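Local coordinates for protein berberine bridge enzyme-like 28 (Arabidopsis thaliana, PDB 5D79) that acts as a secreted, FAD-dependent oxidoreductase of the berberine bridge enzyme-like group and takes part in the plant's adaptation to salt stress, at residues T43-V48 and T83-S88; K397-P402 and E426-A431. All blocks are in the same frame, centred on the assembly; numbering follows the deposited sequence.

Contact 1: residues T43-V48 and T83-S88; sequences TVEPKV and TPVKAS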
ATOM      1  N   THR A  43      -6.777 -15.612  29.186  1.00 48.74           N
ATOM      2  CA  THR A  43      -6.058 -14.502  29.801  1.00 53.24           C
ATOM      3  C   THR A  43      -4.996 -13.929  28.863  1.00 58.96           C
ATOM      4  O   THR A  43      -4.271 -14.679  28.202  1.00 64.43           O
ATOM      5  CB  THR A  43      -5.401 -14.941  31.130  1.00 55.51           C
ATOM      6  OG1 THR A  43      -6.416 -15.104  32.131  1.00 57.69           O
ATOM      7  CG2 THR A  43      -4.389 -13.913  31.617  1.00 45.55           C
ATOM      8  N   VAL A  44      -4.927 -12.600  28.791  1.00 57.44           N
ATOM      9  CA  VAL A  44      -3.864 -11.913  28.055  1.00 57.29           C
ATOM     10  C   VAL A  44      -2.500 -12.086  28.735  1.00 62.55           C
ATOM     11  O   VAL A  44      -2.315 -11.697  29.894  1.00 65.82           O
ATOM     12  CB  VAL A  44      -4.155 -10.409  27.918  1.00 51.92           C
ATOM     13  CG1 VAL A  44      -2.952  -9.690  27.327  1.00 50.08           C
ATOM     14  CG2 VAL A  44      -5.376 -10.194  27.066  1.00 50.20           C
ATOM     15  N   GLU A  45      -1.545 -12.653  28.003  1.00 61.01           N
ATOM     16  CA  GLU A  45      -0.252 -13.020  28.576  1.00 60.09           C
ATOM     17  C   GLU A  45       0.538 -11.829  29.127  1.00 55.48           C
ATOM     18  O   GLU A  45       0.508 -10.743  28.560  1.00 55.70           O
ATOM     19  CB  GLU A  45       0.583 -13.751  27.523  1.00 61.45           C
ATOM     20  CG  GLU A  45       1.668 -14.642  28.096  1.00 60.12           C
ATOM     21  CD  GLU A  45       2.222 -15.590  27.067  1.00 63.09           C
ATOM     22  OE1 GLU A  45       3.093 -16.414  27.419  1.00 68.00           O
ATOM     23  OE2 GLU A  45       1.779 -15.506  25.903  1.00 61.71           O
ATOM     24  N   PRO A  46       1.230 -12.029  30.256  1.00 54.31           N
ATOM     25  CA  PRO A  46       2.140 -10.995  30.755  1.00 53.58           C
ATOM     26  C   PRO A  46       3.183 -10.567  29.723  1.00 52.13           C
ATOM     27  O   PRO A  46       3.349  -9.372  29.496  1.00 51.77           O
ATOM     28  CB  PRO A  46       2.808 -11.677  31.951  1.00 55.87           C
ATOM     29  CG  PRO A  46       1.771 -12.624  32.451  1.00 55.94           C
ATOM     30  CD  PRO A  46       1.060 -13.128  31.226  1.00 55.10           C
ATOM     31  N   LYS A  47       3.852 -11.530  29.094  1.00 52.71           N
ATOM     32  CA  LYS A  47       5.006 -11.247  28.242  1.00 56.03           C
ATOM     33  C   LYS A  47       4.655 -10.842  26.806  1.00 59.46           C
ATOM     34  O   LYS A  47       5.488 -10.937  25.902  1.00 57.05           O
ATOM     35  CB  LYS A  47       5.940 -12.462  28.222  1.00 60.46           C
ATOM     36  CG  LYS A  47       5.243 -13.802  28.017  1.00 61.63           C
ATOM     37  CD  LYS A  47       6.149 -14.976  28.404  1.00 63.99           C
ATOM     38  CE  LYS A  47       6.360 -15.075  29.919  1.00 61.04           C
ATOM     39  NZ  LYS A  47       7.290 -16.184  30.296  1.00 58.76           N
ATOM     40  N   VAL A  48       3.424 -10.389  26.599  1.00 54.48           N
ATOM     41  CA  VAL A  48       3.033  -9.809  25.317  1.00 57.86           C
ATOM     42  C   VAL A  48       2.530  -8.378  25.543  1.00 50.72           C
ATOM     43  O   VAL A  48       1.924  -7.765  24.667  1.00 46.26           O
ATOM     44  CB  VAL A  48       1.956 -10.661  24.599  1.00 68.10           C
ATOM     45  CG1 VAL A  48       2.438 -12.110  24.436  1.00 66.18           C
ATOM     46  CG2 VAL A  48       0.622 -10.600  25.340  1.00 67.84           C
ATOM     47  N   THR A  83       1.675  -7.249  21.791  1.00 37.40           N
ATOM     48  CA  THR A  83       1.848  -8.189  20.683  1.00 37.25           C
ATOM     49  C   THR A  83       0.979  -9.423  20.928  1.00 36.93           C
ATOM     50  O   THR A  83       1.466 -10.439  21.424  1.00 37.79           O
ATOM     51  CB  THR A  83       3.351  -8.624  20.479  1.00 45.20           C
ATOM     52  OG1 THR A  83       3.821  -9.401  21.595  1.00 42.85           O
ATOM     53  CG2 THR A  83       4.252  -7.414  20.292  1.00 45.17           C
ATOM     54  N   PRO A  84      -0.316  -9.334  20.573  1.00 35.41           N
ATOM     55  CA  PRO A  84      -1.281 -10.419  20.799  1.00 34.50           C
ATOM     56  C   PRO A  84      -0.856 -11.739  20.146  1.00 37.90           C
ATOM     57  O   PRO A  84      -0.167 -11.713  19.127  1.00 39.14           O
ATOM     58  CB  PRO A  84      -2.563  -9.882  20.154  1.00 30.97           C
ATOM     59  CG  PRO A  84      -2.081  -8.851  19.154  1.00 30.20           C
ATOM     60  CD  PRO A  84      -0.906  -8.224  19.803  1.00 30.17           C
ATOM     61  N   VAL A  85      -1.256 -12.867  20.728  1.00 37.58           N
ATOM     62  CA  VAL A  85      -0.938 -14.174  20.155  1.00 38.17           C
ATOM     63  C   VAL A  85      -2.200 -14.978  19.838  1.00 43.16           C
ATOM     64  O   VAL A  85      -2.146 -15.976  19.117  1.00 50.74           O
ATOM     65  CB  VAL A  85      -0.030 -15.001  21.089  1.00 37.09           C
ATOM     66  CG1 VAL A  85       1.315 -14.296  21.285  1.00 34.84           C
ATOM     67  CG2 VAL A  85      -0.721 -15.264  22.424  1.00 38.67           C
ATOM     68  N   LYS A  86      -3.333 -14.543  20.374  1.00 38.53           N
ATOM     69  CA  LYS A  86      -4.613 -15.154  20.046  1.00 35.96           C
ATOM     70  C   LYS A  86      -5.634 -14.045  19.885  1.00 35.53           C
ATOM     71  O   LYS A  86      -5.423 -12.936  20.367  1.00 33.29           O
ATOM     72  CB  LYS A  86      -5.046 -16.158  21.122  1.00 32.76           C
ATOM     73  CG  LYS A  86      -5.023 -15.611  22.530  1.00 33.89           C
ATOM     74  CD  LYS A  86      -5.127 -16.715  23.567  1.00 32.17           C
ATOM     75  CE  LYS A  86      -5.011 -16.165  24.992  1.00 42.27           C
ATOM     76  NZ  LYS A  86      -3.661 -15.599  25.313  1.00 42.68           N
ATOM     77  N   ALA A  87      -6.728 -14.336  19.190  1.00 37.52           N
ATOM     78  CA  ALA A  87      -7.754 -13.330  18.932  1.00 35.49           C
ATOM     79  C   ALA A  87      -8.250 -12.681  20.215  1.00 36.58           C
ATOM     80  O   ALA A  87      -8.451 -11.471  20.258  1.00 36.49           O
ATOM     81  CB  ALA A  87      -8.918 -13.939  18.180  1.00 31.45           C
ATOM     82  N   SER A  88      -8.426 -13.490  21.258  1.00 38.49           N
ATOM     83  CA  SER A  88      -8.997 -13.023  22.520  1.00 41.07           C
ATOM     84  C   SER A  88      -8.213 -11.854  23.113  1.00 35.89           C
ATOM     85  O   SER A  88      -8.788 -10.989  23.776  1.00 31.73           O
ATOM     86  CB  SER A  88      -9.063 -14.168  23.536  1.00 44.76           C
ATOM     87  OG  SER A  88      -7.778 -14.456  24.078  1.00 45.07           O
TER
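Val-48 and Thr-83 face each other where two loops come together, and the valine can be followed outward from its backbone. Its CB lies 3.2 Å from Thr-83 O; valine, branched at CB, suits the place because it puts both methyls near that carbonyl without a long side chain. CG1 stands beside the backbone N, opposite the carbonyl carbon, where it lies 3.6 Å from Thr-83 O and also reaches Val-85 CG1 at 4.0 Å, the two valines crossing obliquely. CG2 keeps to the carbonyl of the threonine as well, with Thr-83 O 4.0 Å away. The backbones are linked too: Thr-83 N donates to Val-48 O over 2.9 Å, with 152° at the hydrogen. This bond continues the pairing of the short antiparallel strands 49-50 and 80-82, at the edge of the mixed sheet in the FAD-binding PCMH-type domain. Thr-83 suits the junction because its OG1 also makes a weak hydrogen bond to His-50, just beyond the valine. From strand 80-82 the chain passes into helix 87-100, the helical limb of a beta-alpha-beta crossover to strand 103-107. Lys-86, at the entrance to that helix, spans the second gap. Its long chain bends at the last torsion (chi4 -67°), bringing NZ within 3.1 Å of Thr-43 O, to which it donates from a position tilted 34° out of the carbonyl plane. With several N-H groups on a flexible chain, the lysine can serve a second partner, forming a salt bridge with Asp-89, whose carboxylate also accepts a hydrogen bond from Val-85 N.

Contact 2: residues K397-P402 and E426-A431; sequences KIILTP and EIQYVA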
ATOM      1  N   LYS A 397      12.113   8.631  -7.303  1.00 17.34           N
ATOM      2  CA  LYS A 397      11.452   7.927  -8.391  1.00 22.30           C
ATOM      3  C   LYS A 397      10.142   8.613  -8.800  1.00 19.97           C
ATOM      4  O   LYS A 397       9.422   9.164  -7.958  1.00 21.21           O
ATOM      5  CB  LYS A 397      11.164   6.469  -7.987  1.00 22.96           C
ATOM      6  CG  LYS A 397      12.342   5.729  -7.388  1.00 21.16           C
ATOM      7  CD  LYS A 397      12.106   4.229  -7.288  1.00 23.79           C
ATOM      8  CE  LYS A 397      13.407   3.531  -6.886  1.00 28.96           C
ATOM      9  NZ  LYS A 397      13.329   2.048  -6.895  1.00 32.28           N
ATOM     10  N   ILE A 398       9.840   8.578 -10.096  1.00 17.87           N
ATOM     11  CA  ILE A 398       8.481   8.853 -10.562  1.00 15.08           C
ATOM     12  C   ILE A 398       7.996   7.616 -11.311  1.00 14.50           C
ATOM     13  O   ILE A 398       8.565   7.223 -12.325  1.00 13.90           O
ATOM     14  CB  ILE A 398       8.423  10.118 -11.421  1.00 17.74           C
ATOM     15  CG1 ILE A 398       8.643  11.332 -10.518  1.00 22.58           C
ATOM     16  CG2 ILE A 398       7.081  10.245 -12.123  1.00 16.24           C
ATOM     17  CD1 ILE A 398       8.954  12.603 -11.260  1.00 25.48           C
ATOM     18  N   ILE A 399       6.974   6.971 -10.758  1.00 10.23           N
ATOM     19  CA  ILE A 399       6.562   5.647 -11.199  1.00 13.35           C
ATOM     20  C   ILE A 399       5.177   5.692 -11.821  1.00 13.87           C
ATOM     21  O   ILE A 399       4.221   6.088 -11.172  1.00 15.33           O
ATOM     22  CB  ILE A 399       6.562   4.631 -10.019  1.00 18.24           C
ATOM     23  CG1 ILE A 399       7.850   4.744  -9.195  1.00 20.01           C
ATOM     24  CG2 ILE A 399       6.420   3.202 -10.532  1.00 19.55           C
ATOM     25  CD1 ILE A 399       7.710   4.256  -7.763  1.00 20.45           C
ATOM     26  N   LEU A 400       5.072   5.273 -13.076  1.00 14.99           N
ATOM     27  CA  LEU A 400       3.802   5.300 -13.785  1.00 16.58           C
ATOM     28  C   LEU A 400       3.245   3.879 -13.916  1.00 17.23           C
ATOM     29  O   LEU A 400       3.826   3.026 -14.587  1.00 14.43           O
ATOM     30  CB  LEU A 400       3.954   5.964 -15.170  1.00 14.61           C
ATOM     31  CG  LEU A 400       4.104   7.491 -15.262  1.00 11.75           C
ATOM     32  CD1 LEU A 400       5.390   7.980 -14.623  1.00 13.38           C
ATOM     33  CD2 LEU A 400       4.057   7.930 -16.700  1.00 14.18           C
ATOM     34  N   THR A 401       2.108   3.652 -13.261  1.00 15.68           N
ATOM     35  CA  THR A 401       1.474   2.344 -13.180  1.00 13.21           C
ATOM     36  C   THR A 401       0.172   2.310 -13.976  1.00 13.39           C
ATOM     37  O   THR A 401      -0.775   3.010 -13.642  1.00 12.55           O
ATOM     38  CB  THR A 401       1.205   1.978 -11.716  1.00  9.95           C
ATOM     39  OG1 THR A 401       2.458   1.891 -11.037  1.00 14.14           O
ATOM     40  CG2 THR A 401       0.502   0.646 -11.596  1.00  9.40           C
ATOM     41  N   PRO A 402       0.115   1.471 -15.025  1.00 12.29           N
ATOM     42  CA  PRO A 402      -1.045   1.489 -15.922  1.00 11.07           C
ATOM     43  C   PRO A 402      -2.304   0.886 -15.294  1.00 10.63           C
ATOM     44  O   PRO A 402      -2.254  -0.180 -14.686  1.00 13.53           O
ATOM     45  CB  PRO A 402      -0.567   0.650 -17.105  1.00 15.31           C
ATOM     46  CG  PRO A 402       0.345  -0.371 -16.461  1.00 12.53           C
ATOM     47  CD  PRO A 402       1.031   0.357 -15.329  1.00 10.91           C
ATOM     48  N   GLU A 426      -1.800   5.529 -12.749  1.00 13.59           N
ATOM     49  CA  GLU A 426      -1.531   6.178 -11.482  1.00 14.64           C
ATOM     50  C   GLU A 426      -0.052   6.556 -11.487  1.00 14.36           C
ATOM     51  O   GLU A 426       0.774   5.863 -12.084  1.00 12.83           O
ATOM     52  CB  GLU A 426      -1.898   5.252 -10.313  1.00 12.77           C
ATOM     53  CG  GLU A 426      -1.754   5.862  -8.914  1.00 14.86           C
ATOM     54  CD  GLU A 426      -0.397   5.578  -8.286  1.00 18.33           C
ATOM     55  OE1 GLU A 426       0.367   4.765  -8.855  1.00 17.45           O
ATOM     56  OE2 GLU A 426      -0.100   6.162  -7.225  1.00 14.63           O
ATOM     57  N   ILE A 427       0.279   7.670 -10.855  1.00 10.07           N
ATOM     58  CA  ILE A 427       1.658   8.111 -10.835  1.00 15.22           C
ATOM     59  C   ILE A 427       2.079   8.468  -9.405  1.00 17.51           C
ATOM     60  O   ILE A 427       1.375   9.195  -8.701  1.00 18.07           O
ATOM     61  CB  ILE A 427       1.876   9.308 -11.806  1.00 12.08           C
ATOM     62  CG1 ILE A 427       3.308   9.833 -11.735  1.00 12.19           C
ATOM     63  CG2 ILE A 427       0.885  10.422 -11.542  1.00 14.13           C
ATOM     64  CD1 ILE A 427       3.616  10.780 -12.862  1.00 14.75           C
ATOM     65  N   GLN A 428       3.211   7.919  -8.975  1.00 12.03           N
ATOM     66  CA  GLN A 428       3.744   8.201  -7.652  1.00 12.54           C
ATOM     67  C   GLN A 428       5.062   8.939  -7.765  1.00 12.24           C
ATOM     68  O   GLN A 428       5.932   8.553  -8.522  1.00 17.38           O
ATOM     69  CB  GLN A 428       3.938   6.908  -6.848  1.00 16.17           C
ATOM     70  CG  GLN A 428       4.498   7.127  -5.444  1.00 16.06           C
ATOM     71  CD  GLN A 428       4.962   5.849  -4.768  1.00 19.98           C
ATOM     72  OE1 GLN A 428       5.020   4.778  -5.387  1.00 22.17           O
ATOM     73  NE2 GLN A 428       5.304   5.956  -3.482  1.00 17.86           N
ATOM     74  N   TYR A 429       5.193  10.016  -7.011  1.00 15.01           N
ATOM     75  CA  TYR A 429       6.457  10.734  -6.878  1.00 14.78           C
ATOM     76  C   TYR A 429       6.998  10.455  -5.483  1.00 11.46           C
ATOM     77  O   TYR A 429       6.391  10.845  -4.484  1.00 17.85           O
ATOM     78  CB  TYR A 429       6.269  12.240  -7.083  1.00 13.97           C
ATOM     79  CG  TYR A 429       5.074  12.636  -7.941  1.00 16.95           C
ATOM     80  CD1 TYR A 429       3.794  12.763  -7.385  1.00 20.00           C
ATOM     81  CD2 TYR A 429       5.226  12.918  -9.299  1.00 14.23           C
ATOM     82  CE1 TYR A 429       2.710  13.139  -8.157  1.00 17.43           C
ATOM     83  CE2 TYR A 429       4.146  13.284 -10.078  1.00 13.49           C
ATOM     84  CZ  TYR A 429       2.890  13.397  -9.506  1.00 16.81           C
ATOM     85  OH  TYR A 429       1.809  13.779 -10.280  1.00 14.99           O
ATOM     86  N   VAL A 430       8.132   9.775  -5.399  1.00 13.20           N
ATOM     87  CA  VAL A 430       8.662   9.383  -4.093  1.00 17.01           C
ATOM     88  C   VAL A 430      10.177   9.632  -4.024  1.00 18.67           C
ATOM     89  O   VAL A 430      10.923   9.305  -4.943  1.00 15.07           O
ATOM     90  CB  VAL A 430       8.325   7.897  -3.777  1.00 18.28           C
ATOM     91  CG1 VAL A 430       8.740   6.985  -4.927  1.00 19.49           C
ATOM     92  CG2 VAL A 430       8.942   7.451  -2.458  1.00 12.10           C
ATOM     93  N   ALA A 431      10.621  10.269  -2.950  1.00 17.67           N
ATOM     94  CA  ALA A 431      12.038  10.503  -2.769  1.00 18.75           C
ATOM     95  C   ALA A 431      12.528   9.658  -1.604  1.00 19.82           C
ATOM     96  O   ALA A 431      11.922   9.666  -0.541  1.00 21.50           O
ATOM     97  CB  ALA A 431      12.321  11.983  -2.533  1.00 18.04           C
TER
HETATM   98  O   HOH W   1       2.899   4.254 -10.062  1.00 12.42           O
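Ile-399 O is approached by three groups, two of them from the neighbouring strand. Gln-428 N donates to this oxygen over 3.0 Å, with 162° at the hydrogen. The CA of Ile-427 adds a CH...O contact to Ile-399 O at 3.3 Å, and a water lies close by. That water also meets Thr-401 OG1 at 2.6 Å and Glu-426 OE1 at 2.9 Å. It thereby spans two adjacent side chains that do not bond directly. The threonine hydroxyl has a further partner in Arg-287. On the same face Ile-399 CD1 lies alongside Gln-428 OE1: the glutamine is extended, so its amide oxygen comes level with the isoleucine's end, while NE2 is hydrogen-bonded to Tyr-113.

The face with Ile-398, Leu-400, Ile-427 and Tyr-429 is largely apolar. Ile-427 CG1 is opposite its backbone N (chi1 177°), which carries CD1 against two neighbours, Ile-398 CG2 at 3.6 Å and Leu-400 CD1 at 3.8 Å. An alanine here removes CG1 and CD1, which would probably open a gap beside Ile-398 CG2 and Leu-400 CD1 and leave both without their cross-strand contact. Ile-398 CG1 reaches the edge of the Tyr-429 ring at CD2, 4.0 Å away; the ring is also covered by helix 441-458, and its hydroxyl is bonded to Asp-370. Antiparallel at 165°, the strands are inner members of the seven-stranded sheet that, as in related flavoenzymes of this family, probably forms the substrate side of the active site: one face is backed by helices, the other brings the side chain of Gln-428 to about 5 Å from the FAD.

From the N terminus, the chain leaves helix 29-36, crosses an unmodelled gap and reaches 43-48. Contact 1 closes when residues 83-88 return, after strand 49-50, helix 58-63 and strand 80-82; it ties the N-terminal loop to helix 87-100, which the Cys-34 to Cys-96 disulfide also joins to the first helix. Some three hundred residues later contact 2 opens, and its hairpin-like excursion from 397-402 to 426-431 encloses the short helix 406-409. The two loops follow in series, neither nesting nor crossing. Their centres are 40 Å apart, on opposite sides of the chain's centre; one lies at the margin of the FAD-binding domain, the other within the large antiparallel sheet beside the flavin.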